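Local atomic coordinates of alpha-fucosidase (Bifidobacterium bifidum, PDB entry 2EAB), a protein that probably hydrolyses alpha-1,2-linked L-fucose as a glycoside hydrolase, this chain being the catalytic part of a longer, probably membrane-anchored protein. Residues L144-R157 with V169-Y182. Sequence-based numbering, arbitrary orientation.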
ATOM      1  N   LEU A 144     -27.384   5.689 -14.296  1.00 10.96           N
ATOM      2  CA  LEU A 144     -28.068   6.901 -14.729  1.00 11.83           C
ATOM      3  C   LEU A 144     -28.481   6.691 -16.179  1.00 12.22           C
ATOM      4  O   LEU A 144     -27.672   6.843 -17.093  1.00 12.29           O
ATOM      5  CB  LEU A 144     -27.158   8.128 -14.580  1.00 12.13           C
ATOM      6  CG  LEU A 144     -26.532   8.381 -13.202  1.00 12.56           C
ATOM      7  CD1 LEU A 144     -25.467   9.467 -13.269  1.00 13.46           C
ATOM      8  CD2 LEU A 144     -27.583   8.741 -12.174  1.00 13.59           C
ATOM      9  N   ASP A 145     -29.739   6.299 -16.372  1.00 13.02           N
ATOM     10  CA  ASP A 145     -30.221   5.887 -17.689  1.00 13.89           C
ATOM     11  C   ASP A 145     -30.940   7.039 -18.383  1.00 14.10           C
ATOM     12  O   ASP A 145     -32.036   7.432 -17.988  1.00 14.10           O
ATOM     13  CB  ASP A 145     -31.124   4.647 -17.579  1.00 14.24           C
ATOM     14  CG  ASP A 145     -31.460   4.031 -18.934  1.00 15.77           C
ATOM     15  OD1 ASP A 145     -31.106   4.611 -19.983  1.00 16.73           O
ATOM     16  OD2 ASP A 145     -32.092   2.953 -18.953  1.00 18.88           O
ATOM     17  N   TYR A 146     -30.293   7.570 -19.417  1.00 14.51           N
ATOM     18  CA  TYR A 146     -30.790   8.721 -20.164  1.00 15.02           C
ATOM     19  C   TYR A 146     -31.817   8.327 -21.224  1.00 15.68           C
ATOM     20  O   TYR A 146     -32.538   9.184 -21.745  1.00 16.01           O
ATOM     21  CB  TYR A 146     -29.618   9.470 -20.808  1.00 14.85           C
ATOM     22  CG  TYR A 146     -28.800  10.320 -19.848  1.00 14.33           C
ATOM     23  CD1 TYR A 146     -28.101   9.743 -18.782  1.00 14.14           C
ATOM     24  CD2 TYR A 146     -28.713  11.701 -20.017  1.00 14.55           C
ATOM     25  CE1 TYR A 146     -27.349  10.523 -17.904  1.00 14.11           C
ATOM     26  CE2 TYR A 146     -27.961  12.491 -19.150  1.00 13.88           C
ATOM     27  CZ  TYR A 146     -27.280  11.896 -18.095  1.00 14.05           C
ATOM     28  OH  TYR A 146     -26.537  12.682 -17.239  1.00 14.54           O
ATOM     29  N   GLY A 147     -31.871   7.035 -21.545  1.00 16.28           N
ATOM     30  CA  GLY A 147     -32.848   6.494 -22.489  1.00 17.25           C
ATOM     31  C   GLY A 147     -32.777   7.064 -23.895  1.00 18.06           C
ATOM     32  O   GLY A 147     -33.814   7.279 -24.530  1.00 18.21           O
ATOM     33  N   PHE A 148     -31.561   7.315 -24.379  1.00 18.80           N
ATOM     34  CA  PHE A 148     -31.363   7.768 -25.755  1.00 19.75           C
ATOM     35  C   PHE A 148     -31.687   6.643 -26.732  1.00 20.66           C
ATOM     36  O   PHE A 148     -31.380   5.479 -26.475  1.00 21.02           O
ATOM     37  CB  PHE A 148     -29.923   8.248 -25.990  1.00 19.43           C
ATOM     38  CG  PHE A 148     -29.530   9.466 -25.190  1.00 19.05           C
ATOM     39  CD1 PHE A 148     -30.356  10.586 -25.119  1.00 19.15           C
ATOM     40  CD2 PHE A 148     -28.303   9.501 -24.533  1.00 18.32           C
ATOM     41  CE1 PHE A 148     -29.976  11.711 -24.386  1.00 18.99           C
ATOM     42  CE2 PHE A 148     -27.913  10.620 -23.801  1.00 17.99           C
ATOM     43  CZ  PHE A 148     -28.750  11.727 -23.726  1.00 18.43           C
ATOM     44  N   ASN A 149     -32.308   7.002 -27.853  1.00 21.69           N
ATOM     45  CA  ASN A 149     -32.635   6.033 -28.898  1.00 22.72           C
ATOM     46  C   ASN A 149     -31.408   5.655 -29.725  1.00 23.05           C
ATOM     47  O   ASN A 149     -31.270   4.509 -30.160  1.00 23.23           O
ATOM     48  CB  ASN A 149     -33.741   6.579 -29.807  1.00 22.92           C
ATOM     49  CG  ASN A 149     -35.000   6.955 -29.042  1.00 24.14           C
ATOM     50  OD1 ASN A 149     -35.597   6.125 -28.352  1.00 25.48           O
ATOM     51  ND2 ASN A 149     -35.414   8.212 -29.167  1.00 25.63           N
ATOM     52  N   ASP A 150     -30.526   6.630 -29.935  1.00 23.52           N
ATOM     53  CA  ASP A 150     -29.288   6.434 -30.685  1.00 23.95           C
ATOM     54  C   ASP A 150     -28.097   6.916 -29.861  1.00 23.71           C
ATOM     55  O   ASP A 150     -28.135   8.009 -29.291  1.00 23.95           O
ATOM     56  CB  ASP A 150     -29.341   7.188 -32.018  1.00 24.39           C
ATOM     57  CG  ASP A 150     -30.503   6.751 -32.896  1.00 25.77           C
ATOM     58  OD1 ASP A 150     -30.675   5.530 -33.108  1.00 27.89           O
ATOM     59  OD2 ASP A 150     -31.244   7.633 -33.382  1.00 27.69           O
ATOM     60  N   THR A 151     -27.047   6.099 -29.814  1.00 23.31           N
ATOM     61  CA  THR A 151     -25.859   6.371 -28.997  1.00 22.96           C
ATOM     62  C   THR A 151     -24.875   7.322 -29.691  1.00 22.03           C
ATOM     63  O   THR A 151     -23.852   7.702 -29.110  1.00 21.95           O
ATOM     64  CB  THR A 151     -25.111   5.059 -28.640  1.00 23.11           C
ATOM     65  OG1 THR A 151     -25.983   3.933 -28.802  1.00 24.44           O
ATOM     66  CG2 THR A 151     -24.606   5.102 -27.209  1.00 23.91           C
ATOM     67  N   THR A 152     -25.192   7.705 -30.927  1.00 21.05           N
ATOM     68  CA  THR A 152     -24.303   8.526 -31.750  1.00 20.15           C
ATOM     69  C   THR A 152     -24.075   9.903 -31.139  1.00 19.22           C
ATOM     70  O   THR A 152     -25.023  10.634 -30.842  1.00 19.29           O
ATOM     71  CB  THR A 152     -24.833   8.665 -33.196  1.00 20.16           C
ATOM     72  OG1 THR A 152     -25.133   7.366 -33.720  1.00 20.94           O
ATOM     73  CG2 THR A 152     -23.795   9.337 -34.096  1.00 20.49           C
ATOM     74  N   VAL A 153     -22.801  10.237 -30.942  1.00 18.05           N
ATOM     75  CA  VAL A 153     -22.410  11.514 -30.354  1.00 17.17           C
ATOM     76  C   VAL A 153     -21.191  12.116 -31.053  1.00 16.43           C
ATOM     77  O   VAL A 153     -20.500  11.443 -31.821  1.00 16.45           O
ATOM     78  CB  VAL A 153     -22.107  11.396 -28.829  1.00 17.19           C
ATOM     79  CG1 VAL A 153     -23.367  11.058 -28.040  1.00 17.42           C
ATOM     80  CG2 VAL A 153     -20.997  10.378 -28.558  1.00 17.28           C
ATOM     81  N   THR A 154     -20.953  13.395 -30.784  1.00 15.86           N
ATOM     82  CA  THR A 154     -19.709  14.061 -31.153  1.00 15.26           C
ATOM     83  C   THR A 154     -19.169  14.791 -29.928  1.00 14.80           C
ATOM     84  O   THR A 154     -19.859  14.897 -28.907  1.00 14.42           O
ATOM     85  CB  THR A 154     -19.902  15.076 -32.305  1.00 15.35           C
ATOM     86  OG1 THR A 154     -20.890  16.043 -31.932  1.00 16.39           O
ATOM     87  CG2 THR A 154     -20.316  14.378 -33.599  1.00 15.77           C
ATOM     88  N   GLU A 155     -17.938  15.287 -30.035  1.00 14.34           N
ATOM     89  CA  GLU A 155     -17.285  16.056 -28.968  1.00 14.53           C
ATOM     90  C   GLU A 155     -17.251  15.307 -27.633  1.00 13.77           C
ATOM     91  O   GLU A 155     -17.346  15.914 -26.559  1.00 14.05           O
ATOM     92  CB  GLU A 155     -17.932  17.439 -28.822  1.00 14.56           C
ATOM     93  CG  GLU A 155     -17.759  18.305 -30.068  1.00 15.96           C
ATOM     94  CD  GLU A 155     -18.626  19.550 -30.082  1.00 16.29           C
ATOM     95  OE1 GLU A 155     -19.027  20.036 -29.004  1.00 18.34           O
ATOM     96  OE2 GLU A 155     -18.904  20.053 -31.191  1.00 19.24           O
ATOM     97  N   TYR A 156     -17.119  13.985 -27.717  1.00 12.92           N
ATOM     98  CA  TYR A 156     -17.056  13.151 -26.524  1.00 12.30           C
ATOM     99  C   TYR A 156     -15.695  13.222 -25.856  1.00 12.34           C
ATOM    100  O   TYR A 156     -14.668  13.071 -26.509  1.00 12.36           O
ATOM    101  CB  TYR A 156     -17.389  11.685 -26.829  1.00 12.05           C
ATOM    102  CG  TYR A 156     -17.388  10.844 -25.572  1.00 11.48           C
ATOM    103  CD1 TYR A 156     -18.577  10.513 -24.932  1.00 11.24           C
ATOM    104  CD2 TYR A 156     -16.190  10.416 -24.996  1.00 10.74           C
ATOM    105  CE1 TYR A 156     -18.572   9.762 -23.759  1.00 10.98           C
ATOM    106  CE2 TYR A 156     -16.175   9.674 -23.825  1.00 10.32           C
ATOM    107  CZ  TYR A 156     -17.363   9.350 -23.214  1.00 10.67           C
ATOM    108  OH  TYR A 156     -17.318   8.607 -22.054  1.00 11.19           O
ATOM    109  N   ARG A 157     -15.706  13.439 -24.544  1.00 12.08           N
ATOM    110  CA  ARG A 157     -14.517  13.234 -23.731  1.00 11.98           C
ATOM    111  C   ARG A 157     -14.906  12.753 -22.338  1.00 11.44           C
ATOM    112  O   ARG A 157     -15.888  13.218 -21.766  1.00 11.43           O
ATOM    113  CB  ARG A 157     -13.680  14.514 -23.638  1.00 12.01           C
ATOM    114  CG  ARG A 157     -12.276  14.286 -23.085  1.00 13.00           C
ATOM    115  CD  ARG A 157     -11.521  15.588 -22.867  1.00 13.40           C
ATOM    116  NE  ARG A 157     -12.133  16.415 -21.830  1.00 16.42           N
ATOM    117  CZ  ARG A 157     -12.684  17.608 -22.040  1.00 17.56           C
ATOM    118  NH1 ARG A 157     -12.699  18.141 -23.257  1.00 18.74           N
ATOM    119  NH2 ARG A 157     -13.214  18.278 -21.026  1.00 18.06           N
ATOM    120  N   VAL A 169     -17.403  13.795 -17.616  1.00 10.84           N
ATOM    121  CA  VAL A 169     -17.865  13.265 -18.902  1.00 11.02           C
ATOM    122  C   VAL A 169     -18.582  14.385 -19.649  1.00 11.20           C
ATOM    123  O   VAL A 169     -19.334  15.153 -19.050  1.00 11.42           O
ATOM    124  CB  VAL A 169     -18.837  12.054 -18.751  1.00 11.01           C
ATOM    125  CG1 VAL A 169     -19.208  11.477 -20.120  1.00 11.62           C
ATOM    126  CG2 VAL A 169     -18.249  10.958 -17.859  1.00 10.70           C
ATOM    127  N   THR A 170     -18.321  14.483 -20.948  1.00 11.48           N
ATOM    128  CA  THR A 170     -19.033  15.425 -21.808  1.00 12.14           C
ATOM    129  C   THR A 170     -19.225  14.837 -23.201  1.00 12.36           C
ATOM    130  O   THR A 170     -18.389  14.081 -23.684  1.00 12.43           O
ATOM    131  CB  THR A 170     -18.335  16.816 -21.868  1.00 12.28           C
ATOM    132  OG1 THR A 170     -19.161  17.736 -22.592  1.00 12.82           O
ATOM    133  CG2 THR A 170     -16.955  16.737 -22.531  1.00 13.21           C
ATOM    134  N   PHE A 171     -20.349  15.179 -23.828  1.00 12.88           N
ATOM    135  CA  PHE A 171     -20.616  14.805 -25.214  1.00 13.21           C
ATOM    136  C   PHE A 171     -21.777  15.614 -25.762  1.00 13.60           C
ATOM    137  O   PHE A 171     -22.572  16.162 -24.999  1.00 13.12           O
ATOM    138  CB  PHE A 171     -20.900  13.301 -25.354  1.00 13.16           C
ATOM    139  CG  PHE A 171     -22.039  12.809 -24.504  1.00 13.31           C
ATOM    140  CD1 PHE A 171     -23.357  12.910 -24.950  1.00 13.72           C
ATOM    141  CD2 PHE A 171     -21.794  12.234 -23.260  1.00 13.21           C
ATOM    142  CE1 PHE A 171     -24.411  12.455 -24.171  1.00 13.74           C
ATOM    143  CE2 PHE A 171     -22.846  11.773 -22.470  1.00 13.61           C
ATOM    144  CZ  PHE A 171     -24.158  11.884 -22.927  1.00 13.41           C
ATOM    145  N   LYS A 172     -21.860  15.680 -27.087  1.00 14.05           N
ATOM    146  CA  LYS A 172     -22.975  16.320 -27.768  1.00 15.07           C
ATOM    147  C   LYS A 172     -23.830  15.252 -28.444  1.00 14.96           C
ATOM    148  O   LYS A 172     -23.338  14.480 -29.264  1.00 15.11           O
ATOM    149  CB  LYS A 172     -22.472  17.344 -28.792  1.00 14.98           C
ATOM    150  CG  LYS A 172     -23.591  18.085 -29.527  1.00 15.82           C
ATOM    151  CD  LYS A 172     -23.065  19.205 -30.414  1.00 16.50           C
ATOM    152  CE  LYS A 172     -22.872  20.492 -29.632  1.00 19.38           C
ATOM    153  NZ  LYS A 172     -22.647  21.658 -30.531  1.00 21.09           N
ATOM    154  N   HIS A 173     -25.108  15.217 -28.081  1.00 15.64           N
ATOM    155  CA  HIS A 173     -26.059  14.265 -28.642  1.00 16.14           C
ATOM    156  C   HIS A 173     -27.259  15.019 -29.196  1.00 16.34           C
ATOM    157  O   HIS A 173     -27.926  15.755 -28.465  1.00 16.03           O
ATOM    158  CB  HIS A 173     -26.502  13.259 -27.573  1.00 16.28           C
ATOM    159  CG  HIS A 173     -27.544  12.292 -28.042  1.00 17.01           C
ATOM    160  ND1 HIS A 173     -28.895  12.532 -27.907  1.00 18.88           N
ATOM    161  CD2 HIS A 173     -27.435  11.086 -28.647  1.00 17.81           C
ATOM    162  CE1 HIS A 173     -29.572  11.513 -28.405  1.00 18.49           C
ATOM    163  NE2 HIS A 173     -28.710  10.623 -28.861  1.00 18.73           N
ATOM    164  N   ASP A 174     -27.509  14.844 -30.496  1.00 16.75           N
ATOM    165  CA  ASP A 174     -28.640  15.469 -31.190  1.00 17.31           C
ATOM    166  C   ASP A 174     -28.765  16.969 -30.870  1.00 17.13           C
ATOM    167  O   ASP A 174     -29.856  17.467 -30.576  1.00 17.57           O
ATOM    168  CB  ASP A 174     -29.939  14.712 -30.869  1.00 17.56           C
ATOM    169  CG  ASP A 174     -31.086  15.079 -31.795  1.00 18.78           C
ATOM    170  OD1 ASP A 174     -30.853  15.263 -33.010  1.00 20.37           O
ATOM    171  OD2 ASP A 174     -32.228  15.179 -31.297  1.00 20.55           O
ATOM    172  N   GLY A 175     -27.634  17.671 -30.913  1.00 17.12           N
ATOM    173  CA  GLY A 175     -27.598  19.121 -30.719  1.00 17.04           C
ATOM    174  C   GLY A 175     -27.421  19.607 -29.291  1.00 16.81           C
ATOM    175  O   GLY A 175     -27.159  20.790 -29.067  1.00 17.09           O
ATOM    176  N   VAL A 176     -27.557  18.700 -28.325  1.00 16.38           N
ATOM    177  CA  VAL A 176     -27.493  19.052 -26.905  1.00 15.95           C
ATOM    178  C   VAL A 176     -26.204  18.520 -26.273  1.00 15.43           C
ATOM    179  O   VAL A 176     -25.846  17.356 -26.467  1.00 15.06           O
ATOM    180  CB  VAL A 176     -28.723  18.504 -26.125  1.00 16.21           C
ATOM    181  CG1 VAL A 176     -28.703  18.964 -24.668  1.00 16.10           C
ATOM    182  CG2 VAL A 176     -30.026  18.931 -26.795  1.00 16.38           C
ATOM    183  N   THR A 177     -25.510  19.386 -25.537  1.00 14.91           N
ATOM    184  CA  THR A 177     -24.330  18.981 -24.775  1.00 14.65           C
ATOM    185  C   THR A 177     -24.732  18.522 -23.377  1.00 14.33           C
ATOM    186  O   THR A 177     -25.395  19.249 -22.635  1.00 14.22           O
ATOM    187  CB  THR A 177     -23.280  20.113 -24.697  1.00 14.74           C
ATOM    188  OG1 THR A 177     -22.823  20.426 -26.017  1.00 15.39           O
ATOM    189  CG2 THR A 177     -22.078  19.693 -23.844  1.00 14.89           C
ATOM    190  N   TYR A 178     -24.329  17.301 -23.036  1.00 13.90           N
ATOM    191  CA  TYR A 178     -24.573  16.737 -21.715  1.00 13.35           C
ATOM    192  C   TYR A 178     -23.254  16.629 -20.973  1.00 12.92           C
ATOM    193  O   TYR A 178     -22.257  16.183 -21.541  1.00 12.60           O
ATOM    194  CB  TYR A 178     -25.226  15.358 -21.834  1.00 13.74           C
ATOM    195  CG  TYR A 178     -26.594  15.397 -22.476  1.00 13.87           C
ATOM    196  CD1 TYR A 178     -27.741  15.579 -21.704  1.00 14.32           C
ATOM    197  CD2 TYR A 178     -26.742  15.258 -23.858  1.00 14.15           C
ATOM    198  CE1 TYR A 178     -29.004  15.619 -22.287  1.00 14.97           C
ATOM    199  CE2 TYR A 178     -28.000  15.299 -24.455  1.00 14.74           C
ATOM    200  CZ  TYR A 178     -29.122  15.475 -23.663  1.00 14.98           C
ATOM    201  OH  TYR A 178     -30.365  15.519 -24.253  1.00 15.08           O
ATOM    202  N   THR A 179     -23.244  17.063 -19.717  1.00 12.44           N
ATOM    203  CA  THR A 179     -22.046  16.924 -18.889  1.00 12.14           C
ATOM    204  C   THR A 179     -22.335  16.180 -17.595  1.00 11.78           C
ATOM    205  O   THR A 179     -23.451  16.228 -17.062  1.00 11.42           O
ATOM    206  CB  THR A 179     -21.371  18.279 -18.546  1.00 12.44           C
ATOM    207  OG1 THR A 179     -22.115  18.963 -17.534  1.00 13.62           O
ATOM    208  CG2 THR A 179     -21.234  19.166 -19.782  1.00 12.68           C
ATOM    209  N   ARG A 180     -21.305  15.497 -17.099  1.00 11.32           N
ATOM    210  CA  ARG A 180     -21.349  14.806 -15.821  1.00 11.28           C
ATOM    211  C   ARG A 180     -20.053  15.060 -15.081  1.00 10.78           C
ATOM    212  O   ARG A 180     -18.981  15.101 -15.683  1.00 10.94           O
ATOM    213  CB  ARG A 180     -21.558  13.305 -16.017  1.00 11.40           C
ATOM    214  CG  ARG A 180     -22.759  12.965 -16.883  1.00 12.70           C
ATOM    215  CD  ARG A 180     -23.204  11.540 -16.681  1.00 14.49           C
ATOM    216  NE  ARG A 180     -22.511  10.633 -17.582  1.00 18.84           N
ATOM    217  CZ  ARG A 180     -23.025  10.158 -18.714  1.00 18.94           C
ATOM    218  NH1 ARG A 180     -24.249  10.491 -19.099  1.00 21.10           N
ATOM    219  NH2 ARG A 180     -22.309   9.340 -19.457  1.00 19.44           N
ATOM    220  N   GLU A 181     -20.175  15.238 -13.773  1.00 10.36           N
ATOM    221  CA  GLU A 181     -19.033  15.428 -12.899  1.00 10.36           C
ATOM    222  C   GLU A 181     -19.255  14.601 -11.645  1.00 10.09           C
ATOM    223  O   GLU A 181     -20.335  14.639 -11.058  1.00 10.52           O
ATOM    224  CB  GLU A 181     -18.884  16.902 -12.534  1.00 10.56           C
ATOM    225  CG  GLU A 181     -17.731  17.204 -11.600  1.00 11.60           C
ATOM    226  CD  GLU A 181     -17.864  18.567 -10.964  1.00 13.29           C
ATOM    227  OE1 GLU A 181     -18.739  18.731 -10.089  1.00 15.18           O
ATOM    228  OE2 GLU A 181     -17.089  19.471 -11.333  1.00 13.64           O
ATOM    229  N   TYR A 182     -18.226  13.860 -11.244  1.00  9.78           N
ATOM    230  CA  TYR A 182     -18.306  12.997 -10.073  1.00  9.30           C
ATOM    231  C   TYR A 182     -17.135  13.229  -9.137  1.00  9.14           C
ATOM    232  O   TYR A 182     -15.989  13.301  -9.574  1.00  9.14           O
ATOM    233  CB  TYR A 182     -18.279  11.527 -10.481  1.00  9.60           C
ATOM    234  CG  TYR A 182     -19.263  11.107 -11.539  1.00  9.87           C
ATOM    235  CD1 TYR A 182     -20.569  10.755 -11.198  1.00  9.83           C
ATOM    236  CD2 TYR A 182     -18.879  11.012 -12.875  1.00 10.43           C
ATOM    237  CE1 TYR A 182     -21.474  10.349 -12.164  1.00 10.33           C
ATOM    238  CE2 TYR A 182     -19.777  10.602 -13.847  1.00 10.68           C
ATOM    239  CZ  TYR A 182     -21.069  10.267 -13.477  1.00 10.41           C
ATOM    240  OH  TYR A 182     -21.968   9.844 -14.424  1.00 10.59           O
TER
HETATM  241  O   HOH W   1     -25.754  15.060 -18.115  1.00 13.55           O
HETATM  242  O   HOH W   2     -25.875  13.029 -31.856  1.00 25.89           O
HETATM  243  O   HOH W   3     -23.474  15.169 -32.159  1.00 22.09           O
HETATM  244  O   HOH W   4     -18.956  17.739 -25.308  1.00 17.60           O
HETATM  245  O   HOH W   5     -20.176  19.689 -26.619  1.00 19.87           O
HETATM  246  O   HOH W   6     -20.074  22.439 -29.701  1.00 53.11           O
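His173 is held in two ways at once by the loop that carries the chain from one sheet of a beta-sandwich to the other: its ring stacks on Phe148, centroids 4.1 Å apart and planes at 26°, while its NE2 donates to the backbone Asp150 O at 2.7 Å. That bond is short but bent, 133° at the hydrogen. With CG anti to the backbone N (chi1 177°), the imidazole reaches out from the strand end to the loop. Replacing the imidazole by an alanine's methyl group would probably leave Asp150 O without its donor and one face of the Phe148 ring without its stacking partner. Phe148 also turns its edge onto Tyr178, its CZ lying 3.7 Å from Tyr178 CE2 over one face of the tyrosine. Tyr146 adds a second, offset edge-to-face contact to that ring, completing an aromatic cluster, and a water links its OH to Thr179 O.

Beyond the loop, the chain pairs antiparallel with 169-173. Thr154 and Lys172 form one hydrogen-bonded pair and Arg157 and Thr170 the next; the one-residue slip between them is a beta bulge, at which Glu155 takes positive phi. A water bridges Glu155 OE1 and Lys172 NZ, the two charges standing too far apart for a direct salt bridge. Around the Phe171 side chain, Val153 CG1 packs 3.6 Å from Phe171 CD1, and Tyr156 CD1 lies 3.7 Å from Phe171 CB.

The segment 144-157 thus leaves strand 140-145, flanked by strands 69-76 and 203-208, and enters strand 156-161 of the facing antiparallel sheet. There 169-173 and 176-182 form a hairpin closed by a type I' turn, with strand 190-197 alongside; Arg180, bridged to Glu70 of strand 69-76, ties the two sheets of this N-terminal domain together.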